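Local coordinates for protein NEDD8-conjugating enzyme UBC12 (Saccharomyces cerevisiae, PDB 3O2U) that accepts the ubiquitin-like protein Rub1 (NEDD8) from its E1 complex and catalyses its covalent attachment to other proteins, chiefly the cullin Cdc53, at residues Cys101-Lys113 and Thr173-Ile187. Residues are numbered along the deposited sequence; the frame is centred on the assembly and turned at random.
Sequences CLKKIFHPNIDLK and TMSGGSIEHVKYDNI
T173, in the last turn of helix 163-174, sets CB, OG1 and CG2 against the CB end of F106; its OG1, bonded within its own helix to A169, also accepts a bond from a water that in turn takes the F106 amide N-H. A Schellman motif with G176 at its C' position ends the helix and releases the chain into the hairpin 178-183. From the first strand, I179 drops CD1 almost on the normal of the F106 ring, 3.8 Å from its centroid. F106 holds CG anti to its backbone N (chi1 -165°), which carries the ring in between the hairpin and helix 153-160. The F106 ring thereby ties the loop after strand 98-101, the last of the four-stranded sheet of the E2 (UBC) fold, with its His-Pro-Asn element H107-N109, to the C-terminal part of the chain. After the type II' turn, V182 CG2 meets L112 CD1 tip to tip at 3.9 Å. The edge of F106, led by CD1, meets the Y184 face in an offset edge-to-face pair, planes at 83°, while L112 CD2 approaches Y184 CE1 to 3.6 Å. Without the ring, as with an alanine at F106, I179 CD1 and the Y184 face would probably lose their aromatic partner, leaving a gap beside helix 153-160. D185 grips K104 twice: its amide N donates a hydrogen bond to K104 O at 3.1 Å, and OD2 accepts K104 N at 3.0 Å from above the carboxylate plane. Beyond it, I187 CG2 slides along K103 CG, and its CD1 rests 4.1 Å from I105 CG2.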
loop_
_atom_site.group_PDB
_atom_site.type_symbol
_atom_site.label_atom_id
_atom_site.label_comp_id
_atom_site.label_asym_id
_atom_site.label_seq_id
_atom_site.Cartn_x
_atom_site.Cartn_y
_atom_site.Cartn_z
ATOM N N CYS A 101 -0.996 0.307 6.328
ATOM C CA CYS A 101 -2.277 -0.329 6.672
ATOM C C CYS A 101 -3.029 0.560 7.663
ATOM O O CYS A 101 -2.459 1.015 8.651
ATOM C CB CYS A 101 -2.064 -1.733 7.262
ATOM S SG CYS A 101 -3.632 -2.579 7.699
ATOM N N LEU A 102 -4.306 0.810 7.384
ATOM C CA LEU A 102 -5.073 1.817 8.090
ATOM C C LEU A 102 -5.935 1.219 9.189
ATOM O O LEU A 102 -6.721 1.924 9.806
ATOM C CB LEU A 102 -5.970 2.583 7.112
ATOM C CG LEU A 102 -5.249 3.200 5.919
ATOM C CD1 LEU A 102 -6.237 4.003 5.091
ATOM C CD2 LEU A 102 -4.093 4.077 6.402
ATOM N N LYS A 103 -5.797 -0.088 9.412
ATOM C CA LYS A 103 -6.544 -0.770 10.459
ATOM C C LYS A 103 -5.599 -1.543 11.375
ATOM O O LYS A 103 -4.613 -2.112 10.914
ATOM C CB LYS A 103 -7.561 -1.744 9.843
ATOM C CG LYS A 103 -8.718 -1.067 9.100
ATOM C CD LYS A 103 -9.563 -0.220 10.046
ATOM C CE LYS A 103 -10.898 0.225 9.404
ATOM N NZ LYS A 103 -10.717 0.995 8.140
ATOM N N LYS A 104 -5.903 -1.562 12.669
ATOM C CA LYS A 104 -5.207 -2.448 13.588
ATOM C C LYS A 104 -5.719 -3.857 13.344
ATOM O O LYS A 104 -6.877 -4.186 13.672
ATOM C CB LYS A 104 -5.477 -2.042 15.037
ATOM C CG LYS A 104 -5.159 -0.582 15.341
ATOM C CD LYS A 104 -5.102 -0.350 16.849
ATOM C CE LYS A 104 -5.121 1.139 17.187
ATOM N NZ LYS A 104 -5.763 1.391 18.526
ATOM N N ILE A 105 -4.882 -4.692 12.747
ATOM C CA ILE A 105 -5.309 -6.062 12.469
ATOM C C ILE A 105 -4.305 -7.101 12.975
ATOM O O ILE A 105 -3.109 -6.828 13.100
ATOM C CB ILE A 105 -5.647 -6.292 10.972
ATOM C CG1 ILE A 105 -4.392 -6.273 10.119
ATOM C CG2 ILE A 105 -6.654 -5.240 10.448
ATOM C CD1 ILE A 105 -4.540 -7.130 8.886
ATOM N N PHE A 106 -4.810 -8.293 13.264
ATOM C CA PHE A 106 -3.984 -9.373 13.790
ATOM C C PHE A 106 -3.419 -10.175 12.622
ATOM O O PHE A 106 -4.078 -11.061 12.100
ATOM C CB PHE A 106 -4.839 -10.279 14.667
ATOM C CG PHE A 106 -4.051 -11.205 15.534
ATOM C CD1 PHE A 106 -3.232 -10.704 16.538
ATOM C CD2 PHE A 106 -4.153 -12.579 15.371
ATOM C CE1 PHE A 106 -2.517 -11.556 17.352
ATOM C CE2 PHE A 106 -3.434 -13.437 16.184
ATOM C CZ PHE A 106 -2.617 -12.928 17.170
ATOM N N HIS A 107 -2.211 -9.832 12.195
ATOM C CA HIS A 107 -1.601 -10.491 11.047
ATOM C C HIS A 107 -0.084 -10.500 11.231
ATOM O O HIS A 107 0.504 -9.491 11.616
ATOM C CB HIS A 107 -1.979 -9.753 9.761
ATOM C CG HIS A 107 -1.509 -10.437 8.517
ATOM N ND1 HIS A 107 -2.366 -11.080 7.656
ATOM C CD2 HIS A 107 -0.266 -10.595 8.006
ATOM C CE1 HIS A 107 -1.675 -11.591 6.650
ATOM N NE2 HIS A 107 -0.398 -11.321 6.849
ATOM N N PRO A 108 0.556 -11.646 10.973
ATOM C CA PRO A 108 1.997 -11.755 11.236
ATOM C C PRO A 108 2.812 -10.712 10.471
ATOM O O PRO A 108 3.855 -10.279 10.961
ATOM C CB PRO A 108 2.350 -13.162 10.740
ATOM C CG PRO A 108 1.179 -13.627 9.951
ATOM C CD PRO A 108 -0.018 -12.887 10.435
ATOM N N ASN A 109 2.323 -10.280 9.310
ATOM C CA ASN A 109 3.139 -9.444 8.433
ATOM C C ASN A 109 2.822 -7.936 8.497
ATOM O O ASN A 109 3.385 -7.138 7.744
ATOM C CB ASN A 109 3.092 -9.996 7.001
ATOM C CG ASN A 109 3.328 -11.511 6.953
ATOM O OD1 ASN A 109 2.530 -12.268 6.385
ATOM N ND2 ASN A 109 4.428 -11.956 7.549
ATOM N N ILE A 110 1.961 -7.546 9.437
ATOM C CA ILE A 110 1.585 -6.141 9.620
ATOM C C ILE A 110 1.713 -5.761 11.094
ATOM O O ILE A 110 1.216 -6.479 11.959
ATOM C CB ILE A 110 0.135 -5.885 9.123
ATOM C CG1 ILE A 110 -0.026 -6.459 7.714
ATOM C CG2 ILE A 110 -0.201 -4.378 9.163
ATOM C CD1 ILE A 110 -1.440 -6.521 7.223
ATOM N N ASP A 111 2.403 -4.662 11.391
ATOM C CA ASP A 111 2.569 -4.260 12.788
ATOM C C ASP A 111 1.491 -3.276 13.227
ATOM O O ASP A 111 0.653 -2.857 12.432
ATOM C CB ASP A 111 3.987 -3.733 13.078
ATOM C CG ASP A 111 4.277 -2.405 12.407
ATOM O OD1 ASP A 111 3.316 -1.681 12.054
ATOM O OD2 ASP A 111 5.478 -2.085 12.250
ATOM N N LEU A 112 1.490 -2.929 14.506
ATOM C CA LEU A 112 0.420 -2.101 15.041
ATOM C C LEU A 112 0.533 -0.649 14.612
ATOM O O LEU A 112 -0.378 0.143 14.854
ATOM C CB LEU A 112 0.351 -2.210 16.566
ATOM C CG LEU A 112 -0.009 -3.616 17.045
ATOM C CD1 LEU A 112 0.168 -3.697 18.556
ATOM C CD2 LEU A 112 -1.425 -3.985 16.636
ATOM N N LYS A 113 1.649 -0.306 13.973
ATOM C CA LYS A 113 1.838 1.024 13.405
ATOM C C LYS A 113 1.312 1.138 11.961
ATOM O O LYS A 113 1.262 2.233 11.395
ATOM C CB LYS A 113 3.320 1.398 13.450
ATOM C CG LYS A 113 3.807 1.842 14.829
ATOM N N THR A 173 -10.348 -10.820 16.797
ATOM C CA THR A 173 -9.728 -9.513 16.561
ATOM C C THR A 173 -10.442 -8.691 15.480
ATOM O O THR A 173 -10.582 -7.477 15.624
ATOM C CB THR A 173 -8.240 -9.668 16.237
ATOM O OG1 THR A 173 -8.074 -10.550 15.118
ATOM C CG2 THR A 173 -7.514 -10.262 17.434
ATOM N N MET A 174 -10.888 -9.360 14.414
ATOM C CA MET A 174 -11.644 -8.713 13.335
ATOM C C MET A 174 -12.984 -8.177 13.815
ATOM O O MET A 174 -13.539 -7.282 13.191
ATOM C CB MET A 174 -11.898 -9.658 12.143
ATOM C CG MET A 174 -10.656 -10.071 11.358
ATOM S SD MET A 174 -11.014 -10.547 9.652
ATOM C CE MET A 174 -12.428 -11.613 9.845
ATOM N N SER A 175 -13.498 -8.734 14.914
ATOM C CA SER A 175 -14.740 -8.255 15.514
ATOM C C SER A 175 -14.464 -7.202 16.581
ATOM O O SER A 175 -15.359 -6.844 17.354
ATOM C CB SER A 175 -15.512 -9.410 16.161
ATOM O OG SER A 175 -16.015 -10.304 15.193
ATOM N N GLY A 176 -13.224 -6.731 16.644
ATOM C CA GLY A 176 -12.863 -5.703 17.600
ATOM C C GLY A 176 -12.362 -6.206 18.942
ATOM O O GLY A 176 -12.213 -5.423 19.878
ATOM N N GLY A 177 -12.085 -7.504 19.040
ATOM C CA GLY A 177 -11.622 -8.086 20.289
ATOM C C GLY A 177 -10.145 -7.890 20.531
ATOM O O GLY A 177 -9.434 -7.340 19.686
ATOM N N SER A 178 -9.676 -8.341 21.688
ATOM C CA SER A 178 -8.290 -8.143 22.072
ATOM C C SER A 178 -7.560 -9.463 22.208
ATOM O O SER A 178 -8.141 -10.460 22.619
ATOM C CB SER A 178 -8.200 -7.388 23.398
ATOM O OG SER A 178 -8.663 -6.062 23.249
ATOM N N ILE A 179 -6.286 -9.461 21.839
ATOM C CA ILE A 179 -5.414 -10.580 22.123
ATOM C C ILE A 179 -4.228 -10.047 22.900
ATOM O O ILE A 179 -3.704 -8.970 22.595
ATOM C CB ILE A 179 -4.974 -11.311 20.852
ATOM C CG1 ILE A 179 -6.100 -12.227 20.377
ATOM C CG2 ILE A 179 -3.725 -12.132 21.127
ATOM C CD1 ILE A 179 -5.887 -12.825 19.020
ATOM N N GLU A 180 -3.811 -10.807 23.905
ATOM C CA GLU A 180 -2.948 -10.274 24.943
ATOM C C GLU A 180 -3.633 -9.007 25.450
ATOM O O GLU A 180 -4.779 -9.063 25.904
ATOM C CB GLU A 180 -1.536 -10.015 24.422
ATOM C CG GLU A 180 -0.802 -11.283 23.971
ATOM C CD GLU A 180 -0.542 -12.272 25.108
ATOM O OE1 GLU A 180 0.073 -11.871 26.120
ATOM O OE2 GLU A 180 -0.941 -13.453 24.986
ATOM N N HIS A 181 -2.978 -7.862 25.353
ATOM C CA HIS A 181 -3.616 -6.645 25.850
ATOM C C HIS A 181 -3.762 -5.561 24.785
ATOM O O HIS A 181 -3.925 -4.381 25.096
ATOM C CB HIS A 181 -2.876 -6.115 27.074
ATOM C CG HIS A 181 -2.960 -7.025 28.265
ATOM N ND1 HIS A 181 -2.376 -8.276 28.278
ATOM C CD2 HIS A 181 -3.554 -6.865 29.460
ATOM C CE1 HIS A 181 -2.614 -8.847 29.446
ATOM N NE2 HIS A 181 -3.321 -8.020 30.186
ATOM N N VAL A 182 -3.717 -5.965 23.524
ATOM C CA VAL A 182 -3.924 -5.012 22.444
ATOM C C VAL A 182 -5.286 -5.212 21.785
ATOM O O VAL A 182 -5.696 -6.337 21.491
ATOM C CB VAL A 182 -2.744 -5.012 21.439
ATOM C CG1 VAL A 182 -1.800 -6.157 21.727
ATOM C CG2 VAL A 182 -3.231 -5.024 19.989
ATOM N N LYS A 183 -5.993 -4.101 21.604
ATOM C CA LYS A 183 -7.313 -4.115 21.009
ATOM C C LYS A 183 -7.221 -3.902 19.497
ATOM O O LYS A 183 -6.517 -3.013 19.022
ATOM C CB LYS A 183 -8.203 -3.035 21.632
ATOM C CG LYS A 183 -9.676 -3.174 21.235
ATOM C CD LYS A 183 -10.353 -1.832 21.020
ATOM C CE LYS A 183 -11.242 -1.865 19.762
ATOM N NZ LYS A 183 -12.483 -2.666 19.937
ATOM N N TYR A 184 -7.940 -4.724 18.747
ATOM C CA TYR A 184 -7.913 -4.633 17.304
ATOM C C TYR A 184 -9.217 -4.022 16.813
ATOM O O TYR A 184 -10.230 -4.050 17.525
ATOM C CB TYR A 184 -7.654 -6.023 16.707
ATOM C CG TYR A 184 -6.249 -6.488 17.026
ATOM C CD1 TYR A 184 -5.207 -6.256 16.137
ATOM C CD2 TYR A 184 -5.954 -7.098 18.240
ATOM C CE1 TYR A 184 -3.904 -6.643 16.434
ATOM C CE2 TYR A 184 -4.654 -7.496 18.548
ATOM C CZ TYR A 184 -3.635 -7.269 17.634
ATOM O OH TYR A 184 -2.335 -7.639 17.912
ATOM N N ASP A 185 -9.203 -3.486 15.593
ATOM C CA ASP A 185 -10.395 -2.840 15.043
ATOM C C ASP A 185 -11.455 -3.828 14.567
ATOM O O ASP A 185 -11.141 -4.912 14.094
ATOM C CB ASP A 185 -10.013 -1.938 13.876
ATOM C CG ASP A 185 -9.238 -0.716 14.319
ATOM O OD1 ASP A 185 -9.430 -0.265 15.472
ATOM O OD2 ASP A 185 -8.449 -0.202 13.507
ATOM N N ASN A 186 -12.712 -3.424 14.685
ATOM C CA ASN A 186 -13.826 -4.151 14.101
ATOM C C ASN A 186 -13.867 -3.886 12.608
ATOM O O ASN A 186 -14.176 -2.771 12.182
ATOM C CB ASN A 186 -15.129 -3.696 14.757
ATOM C CG ASN A 186 -16.333 -4.497 14.285
ATOM O OD1 ASN A 186 -16.470 -4.798 13.099
ATOM N ND2 ASN A 186 -17.219 -4.829 15.213
ATOM N N ILE A 187 -13.538 -4.896 11.803
ATOM C CA ILE A 187 -13.513 -4.711 10.359
ATOM C C ILE A 187 -14.519 -5.594 9.594
ATOM O O ILE A 187 -14.468 -5.660 8.367
ATOM C CB ILE A 187 -12.091 -4.940 9.762
ATOM C CG1 ILE A 187 -11.637 -6.391 9.963
ATOM C CG2 ILE A 187 -11.072 -3.986 10.367
ATOM C CD1 ILE A 187 -10.295 -6.705 9.298
HETATM O O HOH W 1 -8.759 -6.294 13.189
HETATM O O HOH W 2 -7.511 -8.675 13.013
#